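Local atomic coordinates of putative endoribonuclease (Klebsiella pneumoniae, PDB entry 3LYB), a protein that probably acts as an endoribonuclease of the L-PSP (YjgF-like) family, its substrate and reaction not yet established. Residues B[27-32]-B[74-79]; B[70-75]-B[139-144]; B[92-97]-B[145-150]; B[101-106]-B[127-132]. One frame throughout, in Å; residues are numbered along the deposited sequence.

Interaction 1. Residues B[27-32]-B[74-79]; sequences SGIIPV and WYVLES
Val76 wedges its two methyls against Ile29 and Pro31, joining the irregular chain that leaves strand 23-26 to helix 60-85, the long helix packed on the sheet of this YjgF-like fold. Pro31 is the centre of an inverse gamma turn, closed by the bond from Val32 N to Ile30 O, and the bend brings its ring across the helix surface. The tight part of the contact lies here. Val76 CG2 rests 3.5 Å from Pro31 N and 3.8 Å from Pro31 CD, while Val76 CG1, anti to its own backbone N (chi1 157°), is turned toward Ile29 and meets Ile29 CG2 at 4.0 Å. Val76 and Pro31 are both buried, with Val143 of strand 141-148 also packed on Val76. The Tyr75 ring lies obliquely against the turn, its CE2 3.3 Å from Val32 O and its CD2 4.0 Å from Pro31 CA. No hydrogen bond joins the two segments. The looser, partly exposed side is at Ile29 and Ser79. There the serine hydroxyl turns back to its own helix, where Ser79 OG donates to Tyr75 O, an oxygen that also accepts from Ser79 N. What Ser79 offers the loop is therefore a methylene: its CB lies 3.8 Å from Ile29 CG2.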
loop_
_atom_site.group_PDB
_atom_site.type_symbol
_atom_site.label_atom_id
_atom_site.label_comp_id
_atom_site.label_asym_id
_atom_site.label_seq_id
_atom_site.Cartn_x
_atom_site.Cartn_y
_atom_site.Cartn_z
ATOM N N SER B 27 -0.320 24.901 25.805
ATOM C CA SER B 27 0.281 23.896 24.957
ATOM C C SER B 27 -0.795 22.905 24.541
ATOM O O SER B 27 -1.741 22.672 25.307
ATOM C CB SER B 27 1.347 23.160 25.744
ATOM O OG SER B 27 2.459 24.007 25.931
ATOM N N GLY B 28 -0.665 22.336 23.334
ATOM C CA GLY B 28 -1.564 21.251 22.886
ATOM C C GLY B 28 -1.532 20.149 23.916
ATOM O O GLY B 28 -0.470 19.779 24.410
ATOM N N ILE B 29 -2.693 19.651 24.295
ATOM C CA ILE B 29 -2.741 18.635 25.355
ATOM C C ILE B 29 -3.098 17.250 24.813
ATOM O O ILE B 29 -3.941 17.108 23.941
ATOM C CB ILE B 29 -3.627 19.081 26.551
ATOM C CG1 ILE B 29 -2.808 20.019 27.444
ATOM C CG2 ILE B 29 -4.122 17.865 27.388
ATOM C CD1 ILE B 29 -3.628 20.929 28.339
ATOM N N ILE B 30 -2.415 16.243 25.328
ATOM C CA ILE B 30 -2.653 14.867 24.942
ATOM C C ILE B 30 -3.090 14.026 26.157
ATOM O O ILE B 30 -2.822 14.396 27.296
ATOM C CB ILE B 30 -1.398 14.262 24.272
ATOM C CG1 ILE B 30 -0.145 14.687 25.022
ATOM C CG2 ILE B 30 -1.297 14.702 22.812
ATOM C CD1 ILE B 30 0.938 13.612 25.006
ATOM N N PRO B 31 -3.759 12.881 25.926
ATOM C CA PRO B 31 -4.268 12.095 27.061
ATOM C C PRO B 31 -3.214 11.227 27.753
ATOM O O PRO B 31 -3.280 10.002 27.686
ATOM C CB PRO B 31 -5.324 11.221 26.413
ATOM C CG PRO B 31 -4.814 11.020 25.011
ATOM C CD PRO B 31 -4.110 12.279 24.624
ATOM N N VAL B 32 -2.248 11.861 28.411
ATOM C CA VAL B 32 -1.261 11.133 29.182
ATOM C C VAL B 32 -1.399 11.445 30.651
ATOM O O VAL B 32 -1.691 12.589 31.035
ATOM C CB VAL B 32 0.190 11.466 28.775
ATOM C CG1 VAL B 32 0.390 11.272 27.274
ATOM C CG2 VAL B 32 0.577 12.892 29.225
ATOM N N TRP B 74 -12.114 12.839 27.001
ATOM C CA TRP B 74 -12.552 13.337 28.272
ATOM C C TRP B 74 -11.299 13.791 29.014
ATOM O O TRP B 74 -11.207 14.934 29.480
ATOM C CB TRP B 74 -13.346 12.290 29.057
ATOM C CG TRP B 74 -13.578 12.764 30.455
ATOM C CD1 TRP B 74 -14.574 13.604 30.885
ATOM C CD2 TRP B 74 -12.745 12.507 31.594
ATOM N NE1 TRP B 74 -14.425 13.859 32.232
ATOM C CE2 TRP B 74 -13.314 13.195 32.692
ATOM C CE3 TRP B 74 -11.585 11.745 31.795
ATOM C CZ2 TRP B 74 -12.760 13.145 33.983
ATOM C CZ3 TRP B 74 -11.029 11.685 33.077
ATOM C CH2 TRP B 74 -11.626 12.382 34.156
ATOM N N TYR B 75 -10.316 12.904 29.069
ATOM C CA TYR B 75 -9.072 13.172 29.759
ATOM C C TYR B 75 -8.416 14.470 29.307
ATOM O O TYR B 75 -7.833 15.193 30.095
ATOM C CB TYR B 75 -8.129 11.985 29.568
ATOM C CG TYR B 75 -7.121 11.871 30.658
ATOM C CD1 TYR B 75 -7.357 11.049 31.765
ATOM C CD2 TYR B 75 -5.931 12.611 30.613
ATOM C CE1 TYR B 75 -6.420 10.957 32.807
ATOM C CE2 TYR B 75 -4.983 12.521 31.639
ATOM C CZ TYR B 75 -5.238 11.705 32.736
ATOM O OH TYR B 75 -4.295 11.629 33.754
ATOM N N VAL B 76 -8.512 14.770 28.026
ATOM C CA VAL B 76 -7.856 15.943 27.492
ATOM C C VAL B 76 -8.644 17.181 27.855
ATOM O O VAL B 76 -8.074 18.189 28.279
ATOM C CB VAL B 76 -7.700 15.859 25.949
ATOM C CG1 VAL B 76 -7.547 17.257 25.320
ATOM C CG2 VAL B 76 -6.533 15.002 25.607
ATOM N N LEU B 77 -9.956 17.097 27.644
ATOM C CA LEU B 77 -10.849 18.204 27.937
ATOM C C LEU B 77 -10.829 18.596 29.412
ATOM O O LEU B 77 -10.730 19.779 29.738
ATOM C CB LEU B 77 -12.251 17.893 27.452
ATOM C CG LEU B 77 -12.391 17.991 25.930
ATOM C CD1 LEU B 77 -13.767 17.550 25.480
ATOM C CD2 LEU B 77 -12.106 19.407 25.421
ATOM N N GLU B 78 -10.863 17.596 30.291
ATOM C CA GLU B 78 -10.742 17.814 31.730
ATOM C C GLU B 78 -9.386 18.401 32.125
ATOM O O GLU B 78 -9.315 19.213 33.046
ATOM C CB GLU B 78 -11.049 16.523 32.504
ATOM C CG GLU B 78 -10.851 16.591 34.035
ATOM C CD GLU B 78 -11.897 17.452 34.784
ATOM O OE1 GLU B 78 -12.922 17.851 34.175
ATOM O OE2 GLU B 78 -11.678 17.709 35.998
ATOM N N SER B 79 -8.318 18.004 31.439
ATOM C CA SER B 79 -7.004 18.617 31.661
ATOM C C SER B 79 -7.075 20.105 31.391
ATOM O O SER B 79 -6.573 20.909 32.168
ATOM C CB SER B 79 -5.946 18.006 30.744
ATOM O OG SER B 79 -5.683 16.664 31.102
#

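Interaction 2. Residues B[70-75]-B[139-144]; sequences LAQSWY and VLIEVE
Gln72 reaches from helix 60-85 to the backbone of Leu140, and its side chain can be followed outward atom by atom. At its root, Gln72 CB lies against the methyl Ile141 CG2 at 3.7 Å, so the chain sets out over an apolar surface. Gln72 CG, beside the backbone N (chi1 -72°), packs against Pro31 of the loop after strand 23-26, and from there the chain runs extended to its amide. The amide carbon Gln72 CD stands 4.1 Å from Leu140 CG, the two side chains crossing at about a right angle. At the tip the two heteroatoms divide the work. Gln72 OE1 accepts a hydrogen bond from Leu140 N over 2.8 Å; the N-H...O angle is 162° and the donor sits in the carbonyl plane, on a lone pair. The same Gln72 OE1 lies 3.3 Å from Leu140 CB. Gln72 NE2 donates to Thr138 O and Val40 O. With three bonds gripping one buried amide, its rotation is fixed and its polar atoms are satisfied within the core.

The remainder of the contact is made by one methyl. Ile141 CG2 also faces the next residue of the helix, 3.9 Å from Ser73 N and 4.0 Å from Ser73 OG, a hydroxyl whose hydrogen bond goes to Ile69 O within the helix. Tyr110 packs on both Ser73 and Ile141, so helix 107-115 adjoins this layer. This is the packing of a long helix on a mixed sheet, in the alpha/beta fold of the YjgF-like family, here with a glutamine bonded to the loop that leads into strand 141-148.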
loop_
_atom_site.group_PDB
_atom_site.type_symbol
_atom_site.label_atom_id
_atom_site.label_comp_id
_atom_site.label_asym_id
_atom_site.label_seq_id
_atom_site.Cartn_x
_atom_site.Cartn_y
_atom_site.Cartn_z
ATOM N N LEU B 70 -13.399 8.106 23.667
ATOM C CA LEU B 70 -14.201 8.786 24.688
ATOM C C LEU B 70 -13.308 9.118 25.867
ATOM O O LEU B 70 -13.209 10.268 26.286
ATOM C CB LEU B 70 -15.398 7.923 25.112
ATOM C CG LEU B 70 -16.536 7.745 24.085
ATOM C CD1 LEU B 70 -17.555 6.689 24.545
ATOM C CD2 LEU B 70 -17.230 9.068 23.743
ATOM N N ALA B 71 -12.598 8.109 26.349
ATOM C CA ALA B 71 -11.692 8.286 27.468
ATOM C C ALA B 71 -10.621 9.322 27.192
ATOM O O ALA B 71 -10.368 10.170 28.030
ATOM C CB ALA B 71 -11.061 6.962 27.848
ATOM N N GLN B 72 -9.988 9.264 26.024
ATOM C CA GLN B 72 -8.932 10.224 25.687
ATOM C C GLN B 72 -9.496 11.643 25.540
ATOM O O GLN B 72 -8.884 12.622 25.994
ATOM C CB GLN B 72 -8.190 9.805 24.416
ATOM C CG GLN B 72 -7.251 8.573 24.564
ATOM C CD GLN B 72 -6.432 8.304 23.304
ATOM O OE1 GLN B 72 -6.442 9.095 22.371
ATOM N NE2 GLN B 72 -5.743 7.192 23.273
ATOM N N SER B 73 -10.671 11.763 24.937
ATOM C CA SER B 73 -11.251 13.075 24.771
ATOM C C SER B 73 -11.529 13.667 26.137
ATOM O O SER B 73 -11.206 14.839 26.416
ATOM C CB SER B 73 -12.534 13.011 23.952
ATOM O OG SER B 73 -12.284 12.475 22.662
ATOM N N TRP B 74 -12.114 12.839 27.001
ATOM C CA TRP B 74 -12.552 13.337 28.272
ATOM C C TRP B 74 -11.299 13.791 29.014
ATOM O O TRP B 74 -11.207 14.934 29.480
ATOM C CB TRP B 74 -13.346 12.290 29.057
ATOM C CG TRP B 74 -13.578 12.764 30.455
ATOM C CD1 TRP B 74 -14.574 13.604 30.885
ATOM C CD2 TRP B 74 -12.745 12.507 31.594
ATOM N NE1 TRP B 74 -14.425 13.859 32.232
ATOM C CE2 TRP B 74 -13.314 13.195 32.692
ATOM C CE3 TRP B 74 -11.585 11.745 31.795
ATOM C CZ2 TRP B 74 -12.760 13.145 33.983
ATOM C CZ3 TRP B 74 -11.029 11.685 33.077
ATOM C CH2 TRP B 74 -11.626 12.382 34.156
ATOM N N TYR B 75 -10.316 12.904 29.069
ATOM C CA TYR B 75 -9.072 13.172 29.759
ATOM C C TYR B 75 -8.416 14.470 29.307
ATOM O O TYR B 75 -7.833 15.193 30.095
ATOM C CB TYR B 75 -8.129 11.985 29.568
ATOM C CG TYR B 75 -7.121 11.871 30.658
ATOM C CD1 TYR B 75 -7.357 11.049 31.765
ATOM C CD2 TYR B 75 -5.931 12.611 30.613
ATOM C CE1 TYR B 75 -6.420 10.957 32.807
ATOM C CE2 TYR B 75 -4.983 12.521 31.639
ATOM C CZ TYR B 75 -5.238 11.705 32.736
ATOM O OH TYR B 75 -4.295 11.629 33.754
ATOM N N VAL B 139 -2.236 7.776 20.463
ATOM C CA VAL B 139 -2.916 9.000 20.829
ATOM C C VAL B 139 -3.853 9.426 19.689
ATOM O O VAL B 139 -3.411 9.719 18.590
ATOM C CB VAL B 139 -1.886 10.095 21.232
ATOM C CG1 VAL B 139 -2.460 11.496 21.154
ATOM C CG2 VAL B 139 -1.325 9.797 22.615
ATOM N N LEU B 140 -5.147 9.462 19.966
ATOM C CA LEU B 140 -6.181 9.641 18.946
ATOM C C LEU B 140 -6.708 11.068 18.782
ATOM O O LEU B 140 -7.353 11.390 17.773
ATOM C CB LEU B 140 -7.366 8.728 19.253
ATOM C CG LEU B 140 -7.097 7.233 19.434
ATOM C CD1 LEU B 140 -8.365 6.533 19.982
ATOM C CD2 LEU B 140 -6.716 6.658 18.114
ATOM N N ILE B 141 -6.418 11.918 19.759
ATOM C CA ILE B 141 -6.975 13.263 19.818
ATOM C C ILE B 141 -6.002 14.151 20.573
ATOM O O ILE B 141 -5.428 13.742 21.561
ATOM C CB ILE B 141 -8.375 13.262 20.507
ATOM C CG1 ILE B 141 -8.918 14.676 20.685
ATOM C CG2 ILE B 141 -8.340 12.552 21.880
ATOM C CD1 ILE B 141 -9.581 15.245 19.480
ATOM N N GLU B 142 -5.772 15.353 20.087
ATOM C CA GLU B 142 -4.975 16.308 20.834
ATOM C C GLU B 142 -5.611 17.671 20.638
ATOM O O GLU B 142 -5.865 18.065 19.488
ATOM C CB GLU B 142 -3.529 16.333 20.351
ATOM C CG GLU B 142 -2.866 17.668 20.653
ATOM C CD GLU B 142 -1.357 17.652 20.575
ATOM O OE1 GLU B 142 -0.784 16.583 20.280
ATOM O OE2 GLU B 142 -0.735 18.723 20.810
ATOM N N VAL B 143 -5.888 18.372 21.744
ATOM C CA VAL B 143 -6.551 19.695 21.680
ATOM C C VAL B 143 -5.654 20.809 22.160
ATOM O O VAL B 143 -4.952 20.656 23.142
ATOM C CB VAL B 143 -7.853 19.764 22.501
ATOM C CG1 VAL B 143 -8.512 21.128 22.308
ATOM C CG2 VAL B 143 -8.809 18.680 22.090
ATOM N N GLU B 144 -5.672 21.920 21.443
ATOM C CA GLU B 144 -4.925 23.116 21.814
ATOM C C GLU B 144 -5.920 24.208 22.182
ATOM O O GLU B 144 -6.861 24.462 21.451
ATOM C CB GLU B 144 -4.035 23.569 20.647
ATOM C CG GLU B 144 -3.237 24.855 20.881
ATOM C CD GLU B 144 -2.820 25.534 19.574
ATOM O OE1 GLU B 144 -1.969 24.961 18.862
ATOM O OE2 GLU B 144 -3.327 26.641 19.247
#

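Interaction 3. Residues B[92-97]-B[145-150]; sequences SDVIKL and ATVWLP
Lys96 and Thr146 run alongside each other from one face of the sheet, in a common direction, while Leu97 and Ala145 meet on the other; the strands beneath them are antiparallel neighbours, their short axes at 154°. In the first pair Lys96 CB lies 4.0 Å from Thr146 CB, and the lysine chain, its CG swung to the far side from the backbone N (chi1 -168°), runs past the threonine before bending away at its end. In the second, Leu97 CD2 comes down on Ala145 CB at 3.8 Å, and Val94 CG1 approaches the same small methyl at 3.9 Å. Helix 60-85 reaches this face too, through Ile80 on Ala145. At the Lys96-Thr146 pair, on the side toward Asp93, the register slips: Ile95 and Lys96 both face Thr146, a classic beta bulge. Thr146 N donates firmly to Lys96 O over 3.0 Å, whereas the bonds returned to Thr146 O by Ile95 N and Lys96 N are both weak. Past the bulge, Trp148 N binds Asp93 O at 3.0 Å. Asp93 and Leu149 cross obliquely there, Leu149 CD1 lying beside a carboxylate whose OD2 accepts from Gln90 N. The two faces thus differ in chemistry: one is hydrocarbon turned to the helices, while on the other Lys96 carries its ammonium to Glu144 of a neighbouring subunit, so that this side carries a salt bridge between subunits.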
loop_
_atom_site.group_PDB
_atom_site.type_symbol
_atom_site.label_atom_id
_atom_site.label_comp_id
_atom_site.label_asym_id
_atom_site.label_seq_id
_atom_site.Cartn_x
_atom_site.Cartn_y
_atom_site.Cartn_z
ATOM N N SER B 92 -15.669 28.365 30.271
ATOM C CA SER B 92 -16.283 29.310 29.333
ATOM C C SER B 92 -15.389 30.484 28.901
ATOM O O SER B 92 -15.809 31.293 28.089
ATOM C CB SER B 92 -17.615 29.807 29.885
ATOM O OG SER B 92 -17.577 29.840 31.305
ATOM N N ASP B 93 -14.172 30.573 29.441
ATOM C CA ASP B 93 -13.175 31.569 29.005
ATOM C C ASP B 93 -12.223 30.985 27.962
ATOM O O ASP B 93 -11.411 31.701 27.371
ATOM C CB ASP B 93 -12.338 32.108 30.184
ATOM C CG ASP B 93 -13.188 32.568 31.382
ATOM O OD1 ASP B 93 -14.127 33.375 31.195
ATOM O OD2 ASP B 93 -12.906 32.118 32.521
ATOM N N VAL B 94 -12.298 29.674 27.756
ATOM C CA VAL B 94 -11.584 29.034 26.664
ATOM C C VAL B 94 -12.347 29.292 25.381
ATOM O O VAL B 94 -13.297 28.570 25.094
ATOM C CB VAL B 94 -11.526 27.519 26.850
ATOM C CG1 VAL B 94 -10.657 26.898 25.778
ATOM C CG2 VAL B 94 -11.008 27.156 28.253
ATOM N N ILE B 95 -11.946 30.309 24.621
ATOM C CA ILE B 95 -12.694 30.711 23.422
ATOM C C ILE B 95 -12.297 30.019 22.098
ATOM O O ILE B 95 -13.086 29.990 21.141
ATOM C CB ILE B 95 -12.634 32.242 23.177
ATOM C CG1 ILE B 95 -11.182 32.700 23.128
ATOM C CG2 ILE B 95 -13.434 32.997 24.248
ATOM C CD1 ILE B 95 -10.866 33.528 21.944
ATOM N N LYS B 96 -11.080 29.490 22.029
ATOM C CA LYS B 96 -10.590 28.868 20.803
ATOM C C LYS B 96 -10.087 27.477 21.126
ATOM O O LYS B 96 -9.356 27.271 22.100
ATOM C CB LYS B 96 -9.466 29.722 20.202
ATOM C CG LYS B 96 -9.022 29.380 18.784
ATOM C CD LYS B 96 -7.561 29.812 18.606
ATOM C CE LYS B 96 -7.232 30.300 17.207
ATOM N NZ LYS B 96 -7.419 29.226 16.219
ATOM N N LEU B 97 -10.505 26.511 20.326
ATOM C CA LEU B 97 -9.892 25.175 20.383
ATOM C C LEU B 97 -9.370 24.765 19.017
ATOM O O LEU B 97 -10.067 24.930 17.999
ATOM C CB LEU B 97 -10.881 24.128 20.886
ATOM C CG LEU B 97 -11.420 24.237 22.311
ATOM C CD1 LEU B 97 -12.259 23.019 22.534
ATOM C CD2 LEU B 97 -10.344 24.345 23.386
ATOM N N ALA B 145 -5.704 24.847 23.316
ATOM C CA ALA B 145 -6.667 25.791 23.843
ATOM C C ALA B 145 -6.097 27.187 23.949
ATOM O O ALA B 145 -4.944 27.388 24.337
ATOM C CB ALA B 145 -7.187 25.321 25.210
ATOM N N THR B 146 -6.917 28.159 23.600
ATOM C CA THR B 146 -6.579 29.538 23.863
ATOM C C THR B 146 -7.641 30.207 24.763
ATOM O O THR B 146 -8.848 30.052 24.563
ATOM C CB THR B 146 -6.342 30.296 22.568
ATOM O OG1 THR B 146 -5.374 29.577 21.797
ATOM C CG2 THR B 146 -5.799 31.677 22.859
ATOM N N VAL B 147 -7.159 30.932 25.765
ATOM C CA VAL B 147 -8.017 31.516 26.788
ATOM C C VAL B 147 -8.009 33.059 26.759
ATOM O O VAL B 147 -6.950 33.682 26.615
ATOM C CB VAL B 147 -7.619 30.991 28.186
ATOM C CG1 VAL B 147 -8.769 31.104 29.118
ATOM C CG2 VAL B 147 -7.238 29.532 28.119
ATOM N N TRP B 148 -9.197 33.662 26.856
ATOM C CA TRP B 148 -9.317 35.113 27.116
ATOM C C TRP B 148 -9.799 35.343 28.532
ATOM O O TRP B 148 -10.895 34.933 28.912
ATOM C CB TRP B 148 -10.261 35.786 26.132
ATOM C CG TRP B 148 -10.242 37.313 26.158
ATOM C CD1 TRP B 148 -9.192 38.134 25.840
ATOM C CD2 TRP B 148 -11.343 38.177 26.470
ATOM N NE1 TRP B 148 -9.572 39.455 25.934
ATOM C CE2 TRP B 148 -10.883 39.512 26.329
ATOM C CE3 TRP B 148 -12.676 37.955 26.854
ATOM C CZ2 TRP B 148 -11.710 40.624 26.569
ATOM C CZ3 TRP B 148 -13.502 39.061 27.088
ATOM C CH2 TRP B 148 -13.012 40.379 26.945
ATOM N N LEU B 149 -8.956 36.014 29.300
ATOM C CA LEU B 149 -9.144 36.155 30.728
ATOM C C LEU B 149 -8.421 37.421 31.207
ATOM O O LEU B 149 -7.248 37.335 31.621
ATOM C CB LEU B 149 -8.568 34.923 31.414
ATOM C CG LEU B 149 -8.973 34.601 32.844
ATOM C CD1 LEU B 149 -10.488 34.465 32.973
ATOM C CD2 LEU B 149 -8.283 33.330 33.293
ATOM N N PRO B 150 -9.103 38.602 31.135
ATOM C CA PRO B 150 -8.543 39.924 31.534
ATOM C C PRO B 150 -7.938 39.982 32.958
ATOM O O PRO B 150 -6.742 40.298 33.117
ATOM C CB PRO B 150 -9.755 40.869 31.418
ATOM C CG PRO B 150 -10.608 40.232 30.359
ATOM C CD PRO B 150 -10.472 38.744 30.588
#

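Interaction 4. Residues B[101-106]-B[127-132]; sequences FRNLDH and VVQVSE. With CA (calcium ion), chain G.
Phe101 and Gln129 form a parallel bridge, CA to CA 4.6 Å, with Phe101 N giving its hydrogen to Val128 O at 2.8 Å and Phe101 O receiving that of Val130 N. Beyond the bridge the chains part, and side chains take over the bonding. Gln129, fully stretched with its CG turned away from the backbone N (chi1 -177°), passes along the turn at Arg102 and Asn103 until Gln129 OE1 accepts from Leu104 N at 2.7 Å; the bond is straight at hydrogen, but the donor lies above the carbonyl plane. Asn103 meanwhile makes an Asx turn, its OD1 accepting from Asp105 N. On the other flank Arg102 bends at chi3 (76°) and presents NE to Ser131 O at 2.9 Å, the oxygen lying at the edge of the guanidinium in its plane. The apolar centre is Val127 CG1, at 3.5 Å from both Phe101 CE1 and Leu104 CD2. At the far end of its segment, Glu132 OE1 binds a calcium ion at 2.7 Å; three waters also bind the ion. The bridge joins the ends of strands 94-101 and 124-129, linked through helix 107-115 in a beta-alpha-beta crossover; that helix packs on Phe101 through Phe107 and Tyr110, the latter edge-to-face, while Val128 and Gln129 continue the sheet into an antiparallel strand of a neighbouring subunit.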
loop_
_atom_site.group_PDB
_atom_site.type_symbol
_atom_site.label_atom_id
_atom_site.label_comp_id
_atom_site.label_asym_id
_atom_site.label_seq_id
_atom_site.Cartn_x
_atom_site.Cartn_y
_atom_site.Cartn_z
ATOM N N PHE B 101 -7.032 15.138 15.063
ATOM C CA PHE B 101 -7.413 13.731 15.110
ATOM C C PHE B 101 -6.548 12.880 14.221
ATOM O O PHE B 101 -6.132 13.318 13.146
ATOM C CB PHE B 101 -8.828 13.539 14.572
ATOM C CG PHE B 101 -9.903 14.125 15.418
ATOM C CD1 PHE B 101 -10.110 15.503 15.457
ATOM C CD2 PHE B 101 -10.752 13.288 16.152
ATOM C CE1 PHE B 101 -11.146 16.038 16.227
ATOM C CE2 PHE B 101 -11.792 13.821 16.925
ATOM C CZ PHE B 101 -11.985 15.207 16.961
ATOM N N ARG B 102 -6.332 11.644 14.640
ATOM C CA ARG B 102 -5.814 10.617 13.751
ATOM C C ARG B 102 -6.888 10.117 12.796
ATOM O O ARG B 102 -6.581 9.589 11.742
ATOM C CB ARG B 102 -5.260 9.437 14.561
ATOM C CG ARG B 102 -3.868 9.733 15.076
ATOM C CD ARG B 102 -3.061 8.525 15.388
ATOM N NE ARG B 102 -2.562 7.898 14.188
ATOM C CZ ARG B 102 -2.633 6.595 13.925
ATOM N NH1 ARG B 102 -3.165 5.752 14.802
ATOM N NH2 ARG B 102 -2.128 6.129 12.786
ATOM N N ASN B 103 -8.151 10.269 13.176
ATOM C CA ASN B 103 -9.261 9.704 12.411
ATOM C C ASN B 103 -10.566 10.457 12.649
ATOM O O ASN B 103 -11.202 10.282 13.693
ATOM C CB ASN B 103 -9.459 8.240 12.794
ATOM C CG ASN B 103 -10.413 7.529 11.876
ATOM O OD1 ASN B 103 -11.367 8.107 11.346
ATOM N ND2 ASN B 103 -10.152 6.269 11.664
ATOM N N LEU B 104 -10.982 11.263 11.680
ATOM C CA LEU B 104 -12.200 12.051 11.866
ATOM C C LEU B 104 -13.492 11.222 12.026
ATOM O O LEU B 104 -14.544 11.771 12.385
ATOM C CB LEU B 104 -12.362 13.129 10.785
ATOM C CG LEU B 104 -11.397 14.313 10.909
ATOM C CD1 LEU B 104 -11.568 15.305 9.766
ATOM C CD2 LEU B 104 -11.536 15.038 12.241
ATOM N N ASP B 105 -13.421 9.915 11.784
ATOM C CA ASP B 105 -14.576 9.091 12.032
ATOM C C ASP B 105 -14.872 9.077 13.532
ATOM O O ASP B 105 -15.975 8.735 13.945
ATOM C CB ASP B 105 -14.402 7.698 11.453
ATOM C CG ASP B 105 -14.462 7.690 9.904
ATOM O OD1 ASP B 105 -14.915 8.682 9.275
ATOM O OD2 ASP B 105 -14.057 6.672 9.302
ATOM N N HIS B 106 -13.887 9.496 14.318
ATOM C CA HIS B 106 -13.965 9.617 15.761
ATOM C C HIS B 106 -14.664 10.916 16.212
ATOM O O HIS B 106 -14.909 11.126 17.401
ATOM C CB HIS B 106 -12.544 9.634 16.332
ATOM C CG HIS B 106 -11.882 8.293 16.401
ATOM N ND1 HIS B 106 -10.515 8.140 16.323
ATOM C CD2 HIS B 106 -12.387 7.047 16.559
ATOM C CE1 HIS B 106 -10.203 6.860 16.430
ATOM N NE2 HIS B 106 -11.321 6.177 16.576
ATOM N N VAL B 127 -10.851 21.683 13.388
ATOM C CA VAL B 127 -10.823 20.233 13.490
ATOM C C VAL B 127 -10.143 19.690 12.250
ATOM O O VAL B 127 -10.669 19.839 11.145
ATOM C CB VAL B 127 -12.248 19.668 13.526
ATOM C CG1 VAL B 127 -12.201 18.184 13.646
ATOM C CG2 VAL B 127 -13.067 20.281 14.662
ATOM N N VAL B 128 -8.981 19.062 12.420
ATOM C CA VAL B 128 -8.308 18.399 11.297
ATOM C C VAL B 128 -7.801 16.991 11.618
ATOM O O VAL B 128 -7.442 16.679 12.761
ATOM C CB VAL B 128 -7.129 19.221 10.750
ATOM C CG1 VAL B 128 -7.635 20.532 10.145
ATOM C CG2 VAL B 128 -6.027 19.421 11.826
ATOM N N GLN B 129 -7.757 16.155 10.578
ATOM C CA GLN B 129 -7.152 14.837 10.678
ATOM C C GLN B 129 -5.692 14.931 10.276
ATOM O O GLN B 129 -5.356 15.242 9.115
ATOM C CB GLN B 129 -7.875 13.811 9.811
ATOM C CG GLN B 129 -7.303 12.406 9.963
ATOM C CD GLN B 129 -8.160 11.317 9.318
ATOM O OE1 GLN B 129 -9.384 11.278 9.467
ATOM N NE2 GLN B 129 -7.513 10.427 8.614
ATOM N N VAL B 130 -4.825 14.643 11.235
ATOM C CA VAL B 130 -3.392 14.576 10.964
ATOM C C VAL B 130 -2.924 13.124 11.049
ATOM O O VAL B 130 -3.719 12.248 11.320
ATOM C CB VAL B 130 -2.607 15.518 11.907
ATOM C CG1 VAL B 130 -3.200 16.959 11.839
ATOM C CG2 VAL B 130 -2.620 14.991 13.320
ATOM N N SER B 131 -1.641 12.868 10.820
ATOM C CA SER B 131 -1.131 11.502 10.823
ATOM C C SER B 131 -0.894 11.020 12.228
ATOM O O SER B 131 -1.268 9.916 12.569
ATOM C CB SER B 131 0.173 11.378 10.044
ATOM O OG SER B 131 0.081 11.990 8.764
ATOM N N GLU B 132 -0.269 11.833 13.062
ATOM C CA GLU B 132 0.163 11.331 14.339
ATOM C C GLU B 132 0.335 12.470 15.331
ATOM O O GLU B 132 0.556 13.602 14.922
ATOM C CB GLU B 132 1.474 10.556 14.158
ATOM C CG GLU B 132 1.673 9.516 15.186
ATOM C CD GLU B 132 2.845 8.614 14.909
ATOM O OE1 GLU B 132 2.970 8.061 13.785
ATOM O OE2 GLU B 132 3.650 8.433 15.843
HETATM CA CA CA G . 5.115 6.369 13.593
HETATM O O HOH W 1 3.216 4.751 13.919
HETATM O O HOH W 2 7.311 5.483 13.224
HETATM O O HOH W 3 4.430 7.277 11.502
#

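In the fold
The four contacts lie within one alpha/beta fold, helix on sheet. Interactions 1 and 2 share helix 60-85, their centres 6 Å apart, and are stitched by a probable hydrogen bond from Ile29 N to Val143 O, 2.7 Å. Interactions 2 and 3 occupy successive parts of strand 141-148, with centres about 18 Å apart, and meet where Val143 packs on Leu97. Interaction 4 touches interaction 2 through Ile141 CD1 and Phe101 CZ, 3.5 Å apart, but lies about 23 Å from interaction 3, centre to centre. Subunit neighbours are reached from all four. Glu132 binds a calcium ion, Asn41 and Asp45 are calcium ligands in this structure, and a bound calcium lies about 9 Å from the side chain of Tyr75.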